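PDB 2Y6U: peroxisomal membrane protein LPX1 from Saccharomyces cerevisiae, which hydrolyses acyl esters in the peroxisome, with lipase and phospholipase A activity. Local coordinates for residues F162-L167 / H339-F344. Residues are numbered along the deposited sequence; the frame is centred on the assembly and turned at random.
Sequences FHLLIL and HHIHEF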
loop_
_atom_site.group_PDB
_atom_site.type_symbol
_atom_site.label_atom_id
_atom_site.label_comp_id
_atom_site.label_asym_id
_atom_site.label_seq_id
_atom_site.Cartn_x
_atom_site.Cartn_y
_atom_site.Cartn_z
ATOM N N PHE A 162 8.092 -2.419 9.452
ATOM C CA PHE A 162 9.246 -1.883 10.179
ATOM C C PHE A 162 8.924 -1.708 11.676
ATOM O O PHE A 162 7.926 -1.101 12.024
ATOM C CB PHE A 162 9.769 -0.594 9.504
ATOM C CG PHE A 162 10.263 -0.819 8.141
ATOM C CD1 PHE A 162 11.395 -1.524 7.897
ATOM C CD2 PHE A 162 9.644 -0.197 7.068
ATOM C CE1 PHE A 162 11.817 -1.766 6.590
ATOM C CE2 PHE A 162 10.103 -0.404 5.759
ATOM C CZ PHE A 162 11.179 -1.174 5.540
ATOM N N HIS A 163 9.813 -2.140 12.528
ATOM C CA HIS A 163 9.631 -2.001 13.947
ATOM C C HIS A 163 10.260 -0.708 14.487
ATOM O O HIS A 163 9.927 -0.300 15.566
ATOM C CB HIS A 163 10.305 -3.198 14.619
ATOM C CG HIS A 163 9.745 -4.505 14.175
ATOM N ND1 HIS A 163 10.309 -5.231 13.140
ATOM C CD2 HIS A 163 8.616 -5.181 14.551
ATOM C CE1 HIS A 163 9.570 -6.323 12.925
ATOM N NE2 HIS A 163 8.531 -6.313 13.758
ATOM N N LEU A 164 11.252 -0.200 13.798
ATOM C CA LEU A 164 12.037 0.979 14.229
ATOM C C LEU A 164 12.302 1.840 12.986
ATOM O O LEU A 164 12.702 1.306 11.907
ATOM C CB LEU A 164 13.350 0.501 14.835
ATOM C CG LEU A 164 14.340 1.607 15.213
ATOM C CD1 LEU A 164 13.712 2.461 16.379
ATOM C CD2 LEU A 164 15.665 0.966 15.670
ATOM N N LEU A 165 12.046 3.146 13.087
ATOM C CA LEU A 165 12.287 4.130 12.011
ATOM C C LEU A 165 13.383 5.036 12.478
ATOM O O LEU A 165 13.363 5.505 13.655
ATOM C CB LEU A 165 11.038 4.959 11.756
ATOM C CG LEU A 165 9.971 4.334 10.864
ATOM C CD1 LEU A 165 9.337 3.009 11.352
ATOM C CD2 LEU A 165 8.954 5.466 10.594
ATOM N N ILE A 166 14.365 5.291 11.626
ATOM C CA ILE A 166 15.430 6.211 11.919
ATOM C C ILE A 166 15.443 7.218 10.750
ATOM O O ILE A 166 15.681 6.870 9.584
ATOM C CB ILE A 166 16.800 5.540 12.036
ATOM C CG1 ILE A 166 16.750 4.419 13.107
ATOM C CG2 ILE A 166 17.870 6.655 12.333
ATOM C CD1 ILE A 166 18.077 3.700 13.345
ATOM N N LEU A 167 15.088 8.444 11.047
ATOM C CA LEU A 167 14.942 9.479 10.065
ATOM C C LEU A 167 16.070 10.462 10.224
ATOM O O LEU A 167 16.209 11.096 11.293
ATOM C CB LEU A 167 13.578 10.175 10.303
ATOM C CG LEU A 167 12.349 9.315 10.534
ATOM C CD1 LEU A 167 11.117 10.215 10.786
ATOM C CD2 LEU A 167 12.081 8.364 9.366
ATOM N N HIS A 339 23.522 2.732 18.505
ATOM C CA HIS A 339 23.004 2.906 19.830
ATOM C C HIS A 339 21.523 2.581 19.851
ATOM O O HIS A 339 21.024 1.780 20.682
ATOM C CB HIS A 339 23.240 4.384 20.312
ATOM C CG HIS A 339 22.500 4.708 21.565
ATOM N ND1 HIS A 339 22.910 4.237 22.791
ATOM C CD2 HIS A 339 21.358 5.417 21.788
ATOM C CE1 HIS A 339 22.084 4.678 23.727
ATOM N NE2 HIS A 339 21.117 5.365 23.142
ATOM N N HIS A 340 20.785 3.187 18.931
ATOM C CA HIS A 340 19.337 3.035 18.981
ATOM C C HIS A 340 18.891 1.654 18.621
ATOM O O HIS A 340 17.947 1.128 19.198
ATOM C CB HIS A 340 18.612 4.087 18.161
ATOM C CG HIS A 340 18.710 5.442 18.741
ATOM N ND1 HIS A 340 18.178 5.768 19.973
ATOM C CD2 HIS A 340 19.387 6.527 18.307
ATOM C CE1 HIS A 340 18.501 7.026 20.250
ATOM N NE2 HIS A 340 19.204 7.517 19.235
ATOM N N ILE A 341 19.548 1.028 17.685
ATOM C CA ILE A 341 19.173 -0.363 17.360
ATOM C C ILE A 341 19.452 -1.292 18.513
ATOM O O ILE A 341 18.646 -2.185 18.887
ATOM C CB ILE A 341 19.985 -0.845 16.097
ATOM C CG1 ILE A 341 19.465 -0.097 14.816
ATOM C CG2 ILE A 341 19.882 -2.356 15.930
ATOM C CD1 ILE A 341 20.318 -0.490 13.536
ATOM N N HIS A 342 20.628 -1.113 19.136
ATOM C CA HIS A 342 20.945 -1.933 20.300
ATOM C C HIS A 342 19.919 -1.769 21.422
ATOM O O HIS A 342 19.412 -2.762 21.955
ATOM C CB HIS A 342 22.344 -1.548 20.850
ATOM C CG HIS A 342 22.760 -2.322 22.051
ATOM N ND1 HIS A 342 23.240 -3.610 21.969
ATOM C CD2 HIS A 342 22.803 -1.985 23.362
ATOM C CE1 HIS A 342 23.571 -4.031 23.186
ATOM N NE2 HIS A 342 23.304 -3.073 24.051
ATOM N N GLU A 343 19.587 -0.537 21.779
ATOM C CA GLU A 343 18.642 -0.346 22.881
ATOM C C GLU A 343 17.265 -0.942 22.485
ATOM O O GLU A 343 16.578 -1.525 23.286
ATOM C CB GLU A 343 18.478 1.150 23.199
ATOM C CG GLU A 343 19.706 1.822 23.816
ATOM C CD GLU A 343 20.144 1.236 25.181
ATOM O OE1 GLU A 343 19.293 0.826 26.010
ATOM O OE2 GLU A 343 21.354 1.194 25.432
ATOM N N PHE A 344 16.879 -0.747 21.233
ATOM C CA PHE A 344 15.554 -1.223 20.784
ATOM C C PHE A 344 15.434 -2.743 20.904
ATOM O O PHE A 344 14.471 -3.264 21.515
ATOM C CB PHE A 344 15.263 -0.709 19.346
ATOM C CG PHE A 344 13.929 -1.144 18.813
ATOM C CD1 PHE A 344 12.799 -0.431 19.107
ATOM C CD2 PHE A 344 13.786 -2.332 18.100
ATOM C CE1 PHE A 344 11.521 -0.869 18.758
ATOM C CE2 PHE A 344 12.487 -2.772 17.677
ATOM C CZ PHE A 344 11.357 -2.058 18.061
#
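L164 lies under the F344 ring: its CB sits 4.2 Å from the centroid of that ring and 5° off the normal, a CH-pi contact over the middle of one face. The phenyl group gets there because CG of F344 is anti to the backbone N (chi1 -180°), which carries the ring off the helix and over L164. The two side chains run antiparallel alongside one another, L164 CD2 lying 4.1 Å from F344 CB. The same methyl meets I341 CG1 at 4.0 Å, the leucine and isoleucine chains lying roughly perpendicular. L164 and I341 are buried here, the leucine packed against both ring and isoleucine. The contact joins an interior strand of the alpha/beta-hydrolase sheet, flanked by strands 137-144 and 286-292, to helix 330-347, whose part 339-344 runs nearly antiparallel to strand 164-167 (165°, axes 10.2 Å apart). On the other face of the strand, L165 and L167 pack against helix 146-157. Toward H340 the fit slackens: I166 CD1 reaches I341 CG1 only at 4.3 Å, and the H340 imidazole turns to D316, which hydrogen-bonds its NE2. The solvent side, though close, is at partly exposed H163 and F344, where CZ of the ring approaches H163 O obliquely at 3.4 Å and H163 CB at 3.8 Å. There the H163 imidazole swings clear of the helix, its ND1 hydrogen-bonded to the backbone N of N139.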